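Local coordinates for protein glycoside Hydrolase (Bacteroides uniformis, PDB 5T99) that probably hydrolyses beta-galactosidic linkages in agarose-derived sugars as a family 2 glycoside hydrolase, binding galacto-isofagomine in its active-site pocket, at residues T205-I219 with L234-T248. Sequence-based numbering, arbitrary orientation.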
loop_
_atom_site.group_PDB
_atom_site.type_symbol
_atom_site.label_atom_id
_atom_site.label_comp_id
_atom_site.label_asym_id
_atom_site.label_seq_id
_atom_site.Cartn_x
_atom_site.Cartn_y
_atom_site.Cartn_z
ATOM N N THR A 205 -18.647 20.968 -8.383
ATOM C CA THR A 205 -17.750 21.952 -7.785
ATOM C C THR A 205 -18.404 22.521 -6.519
ATOM O O THR A 205 -19.568 22.902 -6.543
ATOM C CB THR A 205 -17.439 23.101 -8.773
ATOM O OG1 THR A 205 -17.090 22.553 -10.045
ATOM C CG2 THR A 205 -16.292 23.970 -8.285
ATOM N N THR A 206 -17.632 22.576 -5.436
ATOM C CA THR A 206 -18.030 23.216 -4.186
ATOM C C THR A 206 -17.231 24.509 -4.058
ATOM O O THR A 206 -16.005 24.510 -4.211
ATOM C CB THR A 206 -17.731 22.300 -2.967
ATOM O OG1 THR A 206 -18.383 21.033 -3.131
ATOM C CG2 THR A 206 -18.204 22.938 -1.658
ATOM N N VAL A 207 -17.922 25.604 -3.774
ATOM C CA VAL A 207 -17.267 26.904 -3.609
ATOM C C VAL A 207 -17.710 27.527 -2.294
ATOM O O VAL A 207 -18.907 27.541 -1.982
ATOM C CB VAL A 207 -17.580 27.868 -4.780
ATOM C CG1 VAL A 207 -16.880 29.207 -4.571
ATOM C CG2 VAL A 207 -17.170 27.248 -6.109
ATOM N N LYS A 208 -16.733 28.025 -1.539
ATOM C CA LYS A 208 -16.965 28.707 -0.273
ATOM C C LYS A 208 -16.802 30.213 -0.489
ATOM O O LYS A 208 -15.830 30.654 -1.111
ATOM C CB LYS A 208 -15.962 28.210 0.773
ATOM C CG LYS A 208 -16.182 28.723 2.194
ATOM C CD LYS A 208 -17.400 28.070 2.842
ATOM C CE LYS A 208 -17.589 28.513 4.288
ATOM N NZ LYS A 208 -17.905 29.970 4.364
ATOM N N ASN A 209 -17.759 30.982 0.030
ATOM C CA ASN A 209 -17.737 32.449 -0.028
ATOM C C ASN A 209 -17.476 33.001 1.379
ATOM O O ASN A 209 -18.404 33.187 2.169
ATOM C CB ASN A 209 -19.069 32.984 -0.577
ATOM C CG ASN A 209 -19.080 34.501 -0.739
ATOM O OD1 ASN A 209 -18.105 35.180 -0.419
ATOM N ND2 ASN A 209 -20.190 35.033 -1.249
ATOM N N ALA A 210 -16.204 33.271 1.667
ATOM C CA ALA A 210 -15.795 33.850 2.949
ATOM C C ALA A 210 -15.808 35.388 2.957
ATOM O O ALA A 210 -15.321 35.967 3.919
ATOM C CB ALA A 210 -14.412 33.326 3.351
ATOM N N THR A 211 -16.335 36.048 1.911
ATOM C CA THR A 211 -16.514 37.517 1.936
ATOM C C THR A 211 -17.775 37.874 2.734
ATOM O O THR A 211 -18.495 36.978 3.200
ATOM C CB THR A 211 -16.600 38.171 0.522
ATOM O OG1 THR A 211 -17.891 37.947 -0.070
ATOM C CG2 THR A 211 -15.494 37.674 -0.410
ATOM N N PHE A 212 -18.041 39.178 2.879
ATOM C CA PHE A 212 -19.294 39.666 3.484
ATOM C C PHE A 212 -20.335 40.063 2.427
ATOM O O PHE A 212 -21.326 40.721 2.749
ATOM C CB PHE A 212 -19.018 40.821 4.476
ATOM C CG PHE A 212 -18.319 40.383 5.744
ATOM C CD1 PHE A 212 -18.965 39.540 6.659
ATOM C CD2 PHE A 212 -17.022 40.807 6.032
ATOM C CE1 PHE A 212 -18.325 39.124 7.828
ATOM C CE2 PHE A 212 -16.381 40.398 7.199
ATOM C CZ PHE A 212 -17.031 39.556 8.097
ATOM N N GLY A 213 -20.130 39.645 1.176
ATOM C CA GLY A 213 -21.082 39.901 0.091
ATOM C C GLY A 213 -21.513 38.648 -0.658
ATOM O O GLY A 213 -20.709 37.738 -0.876
ATOM N N ASN A 214 -22.790 38.611 -1.040
ATOM C CA ASN A 214 -23.330 37.595 -1.952
ATOM C C ASN A 214 -22.641 37.717 -3.306
ATOM O O ASN A 214 -22.376 38.825 -3.754
ATOM C CB ASN A 214 -24.843 37.782 -2.151
ATOM C CG ASN A 214 -25.656 37.475 -0.890
ATOM O OD1 ASN A 214 -25.116 37.151 0.167
ATOM N ND2 ASN A 214 -26.970 37.582 -1.005
ATOM N N GLY A 215 -22.353 36.586 -3.950
ATOM C CA GLY A 215 -21.729 36.590 -5.273
ATOM C C GLY A 215 -22.207 35.487 -6.207
ATOM O O GLY A 215 -22.727 34.456 -5.762
ATOM N N LYS A 216 -22.049 35.749 -7.509
ATOM C CA LYS A 216 -22.159 34.750 -8.560
ATOM C C LYS A 216 -20.759 34.592 -9.154
ATOM O O LYS A 216 -20.155 35.568 -9.585
ATOM C CB LYS A 216 -23.160 35.185 -9.637
ATOM C CG LYS A 216 -23.297 34.187 -10.795
ATOM C CD LYS A 216 -24.725 34.047 -11.340
ATOM C CE LYS A 216 -25.034 35.002 -12.491
ATOM N NZ LYS A 216 -24.499 34.524 -13.801
ATOM N N PHE A 217 -20.249 33.360 -9.168
ATOM C CA PHE A 217 -18.855 33.096 -9.540
ATOM C C PHE A 217 -18.788 32.152 -10.724
ATOM O O PHE A 217 -19.558 31.196 -10.800
ATOM C CB PHE A 217 -18.099 32.520 -8.350
ATOM C CG PHE A 217 -18.270 33.324 -7.086
ATOM C CD1 PHE A 217 -17.670 34.565 -6.952
ATOM C CD2 PHE A 217 -19.053 32.850 -6.040
ATOM C CE1 PHE A 217 -17.828 35.314 -5.797
ATOM C CE2 PHE A 217 -19.220 33.599 -4.880
ATOM C CZ PHE A 217 -18.601 34.828 -4.761
ATOM N N ASN A 218 -17.877 32.435 -11.653
ATOM C CA ASN A 218 -17.687 31.584 -12.826
ATOM C C ASN A 218 -16.646 30.510 -12.545
ATOM O O ASN A 218 -15.710 30.725 -11.784
ATOM C CB ASN A 218 -17.300 32.415 -14.061
ATOM C CG ASN A 218 -18.474 33.208 -14.623
ATOM O OD1 ASN A 218 -19.630 32.825 -14.479
ATOM N ND2 ASN A 218 -18.174 34.319 -15.276
ATOM N N ILE A 219 -16.840 29.353 -13.166
ATOM C CA ILE A 219 -15.973 28.201 -12.982
ATOM C C ILE A 219 -15.502 27.758 -14.353
ATOM O O ILE A 219 -16.325 27.579 -15.241
ATOM C CB ILE A 219 -16.724 27.023 -12.324
ATOM C CG1 ILE A 219 -17.294 27.433 -10.960
ATOM C CG2 ILE A 219 -15.809 25.808 -12.165
ATOM C CD1 ILE A 219 -18.421 26.544 -10.482
ATOM N N LEU A 234 -14.874 23.086 -19.785
ATOM C CA LEU A 234 -16.273 23.082 -19.383
ATOM C C LEU A 234 -16.465 24.273 -18.470
ATOM O O LEU A 234 -15.747 24.418 -17.476
ATOM C CB LEU A 234 -16.646 21.797 -18.649
ATOM C CG LEU A 234 -18.045 21.756 -17.995
ATOM C CD1 LEU A 234 -19.178 21.998 -18.991
ATOM C CD2 LEU A 234 -18.238 20.425 -17.273
ATOM N N ASN A 235 -17.429 25.119 -18.819
ATOM C CA ASN A 235 -17.784 26.256 -18.009
ATOM C C ASN A 235 -19.010 25.945 -17.147
ATOM O O ASN A 235 -19.899 25.161 -17.531
ATOM C CB ASN A 235 -18.014 27.485 -18.890
ATOM C CG ASN A 235 -16.710 28.150 -19.298
ATOM O OD1 ASN A 235 -16.031 28.764 -18.471
ATOM N ND2 ASN A 235 -16.344 28.018 -20.566
ATOM N N ASP A 236 -19.032 26.554 -15.972
ATOM C CA ASP A 236 -20.133 26.409 -15.031
ATOM C C ASP A 236 -20.168 27.685 -14.200
ATOM O O ASP A 236 -19.346 28.577 -14.415
ATOM C CB ASP A 236 -19.913 25.150 -14.167
ATOM C CG ASP A 236 -21.173 24.671 -13.469
ATOM O OD1 ASP A 236 -22.270 25.207 -13.771
ATOM O OD2 ASP A 236 -21.062 23.759 -12.600
ATOM N N ASN A 237 -21.136 27.801 -13.301
ATOM C CA ASN A 237 -21.147 28.881 -12.338
ATOM C C ASN A 237 -21.982 28.525 -11.128
ATOM O O ASN A 237 -22.782 27.585 -11.162
ATOM C CB ASN A 237 -21.681 30.168 -12.975
ATOM C CG ASN A 237 -23.050 29.986 -13.593
ATOM O OD1 ASN A 237 -24.061 29.945 -12.897
ATOM N ND2 ASN A 237 -23.086 29.842 -14.908
ATOM N N VAL A 238 -21.809 29.304 -10.065
ATOM C CA VAL A 238 -22.544 29.078 -8.833
ATOM C C VAL A 238 -22.782 30.384 -8.071
ATOM O O VAL A 238 -21.887 31.217 -7.967
ATOM C CB VAL A 238 -21.810 28.027 -7.971
ATOM C CG1 VAL A 238 -20.455 28.544 -7.497
ATOM C CG2 VAL A 238 -22.681 27.574 -6.805
ATOM N N GLU A 239 -24.012 30.566 -7.587
ATOM C CA GLU A 239 -24.350 31.630 -6.633
ATOM C C GLU A 239 -24.156 31.119 -5.211
ATOM O O GLU A 239 -24.720 30.100 -4.832
ATOM C CB GLU A 239 -25.804 32.084 -6.778
ATOM C CG GLU A 239 -26.094 32.951 -7.994
ATOM C CD GLU A 239 -27.192 33.979 -7.735
ATOM O OE1 GLU A 239 -28.284 33.846 -8.336
ATOM O OE2 GLU A 239 -26.960 34.910 -6.922
ATOM N N VAL A 240 -23.363 31.843 -4.433
ATOM C CA VAL A 240 -23.119 31.510 -3.042
ATOM C C VAL A 240 -23.274 32.778 -2.218
ATOM O O VAL A 240 -22.628 33.789 -2.501
ATOM C CB VAL A 240 -21.699 30.945 -2.843
ATOM C CG1 VAL A 240 -21.564 30.306 -1.470
ATOM C CG2 VAL A 240 -21.347 29.944 -3.946
ATOM N N ALA A 241 -24.133 32.726 -1.204
ATOM C CA ALA A 241 -24.308 33.848 -0.279
ATOM C C ALA A 241 -23.106 34.000 0.646
ATOM O O ALA A 241 -22.307 33.063 0.817
ATOM C CB ALA A 241 -25.576 33.674 0.541
ATOM N N ALA A 242 -22.999 35.188 1.245
ATOM C CA ALA A 242 -21.902 35.520 2.153
ATOM C C ALA A 242 -21.873 34.565 3.324
ATOM O O ALA A 242 -22.914 34.260 3.907
ATOM C CB ALA A 242 -22.043 36.940 2.666
ATOM N N GLY A 243 -20.676 34.073 3.632
ATOM C CA GLY A 243 -20.463 33.128 4.714
ATOM C C GLY A 243 -20.846 31.691 4.412
ATOM O O GLY A 243 -20.613 30.819 5.256
ATOM N N GLU A 244 -21.402 31.430 3.222
ATOM C CA GLU A 244 -22.005 30.132 2.889
ATOM C C GLU A 244 -21.159 29.393 1.861
ATOM O O GLU A 244 -20.173 29.920 1.343
ATOM C CB GLU A 244 -23.442 30.304 2.342
ATOM C CG GLU A 244 -24.413 31.043 3.256
ATOM C CD GLU A 244 -25.061 30.154 4.304
ATOM O OE1 GLU A 244 -24.389 29.239 4.855
ATOM O OE2 GLU A 244 -26.266 30.387 4.572
ATOM N N GLN A 245 -21.578 28.161 1.591
ATOM C CA GLN A 245 -20.939 27.253 0.651
ATOM C C GLN A 245 -22.022 26.739 -0.293
ATOM O O GLN A 245 -23.113 26.401 0.149
ATOM C CB GLN A 245 -20.366 26.097 1.450
ATOM C CG GLN A 245 -19.463 25.146 0.707
ATOM C CD GLN A 245 -19.234 23.864 1.502
ATOM O OE1 GLN A 245 -20.129 23.014 1.603
ATOM N NE2 GLN A 245 -18.044 23.718 2.063
ATOM N N GLY A 246 -21.724 26.704 -1.587
ATOM C CA GLY A 246 -22.673 26.216 -2.594
ATOM C C GLY A 246 -22.048 25.163 -3.488
ATOM O O GLY A 246 -20.820 25.073 -3.572
ATOM N N LYS A 247 -22.900 24.372 -4.142
ATOM C CA LYS A 247 -22.469 23.307 -5.058
ATOM C C LYS A 247 -23.153 23.425 -6.402
ATOM O O LYS A 247 -24.305 23.836 -6.487
ATOM C CB LYS A 247 -22.792 21.926 -4.492
ATOM C CG LYS A 247 -21.984 21.539 -3.262
ATOM C CD LYS A 247 -22.583 20.326 -2.581
ATOM C CE LYS A 247 -21.655 19.813 -1.511
ATOM N NZ LYS A 247 -22.293 18.732 -0.710
ATOM N N THR A 248 -22.445 23.012 -7.443
ATOM C CA THR A 248 -22.962 23.042 -8.794
ATOM C C THR A 248 -22.434 21.850 -9.558
ATOM O O THR A 248 -21.340 21.369 -9.284
ATOM C CB THR A 248 -22.593 24.366 -9.515
ATOM O OG1 THR A 248 -23.086 24.345 -10.862
ATOM C CG2 THR A 248 -21.079 24.609 -9.506
HETATM O O HOH W 1 -19.106 22.100 -11.790
#
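Val207 and Gly246 exchange two backbone hydrogen bonds, as do Phe217 and Val238, in the two antiparallel strand pairings that join 205-219 to 234-248. Strand 205-209 runs at 157° to 245-248, and 215-219 at 161° to 234-240; the register shifts by two between the pairings, which lie in two different antiparallel sheets.

Apolar contacts fill the space between these sheets. Val207 CG2 lies 3.8 Å from Val238 CG1, the two side chains sliding past each other in opposite directions, while Ile219 CD1 and Thr248 CG2 meet tip to tip at 3.4 Å. Within one sheet Phe217 lies crosswise to Val240; Val180 packs on Val207 and Phe217, and Ile274 on Val207 and Ile219.

Polar side chains bind the turn end. With CG anti to the backbone N (chi1 -177°), the Asn209 amide is directed at the other segment, and ND2 donates to Val240 O at 3.0 Å from above that carbonyl's plane; Gly215 N approaches the same oxygen from the opposite face. ND2 also reaches Gly213 O, and OD1 closes an Asx turn with Thr211 N. Asn214 OD1 accepts from Ala242 N at 3.1 Å. Replacing Asn209 by an alanine removes both amide atoms and is likely to leave Val240 O with Gly215 N as its remaining donor here, and the turn at Thr211 without its acceptor.

Farther along, Thr248 OG1 donates to Asp236 OD2 over 2.7 Å, and a water bridges that carboxylate to Thr205 OG1.

The chemistry is that of a beta-sandwich, consistent with the immunoglobulin-like domain of family 2 hydrolases: apolar packing between sheets, Asn209 and Asn214 tying the loops at the turn end, and a polar cluster of Asp236, Thr248, Thr205 and water partway along.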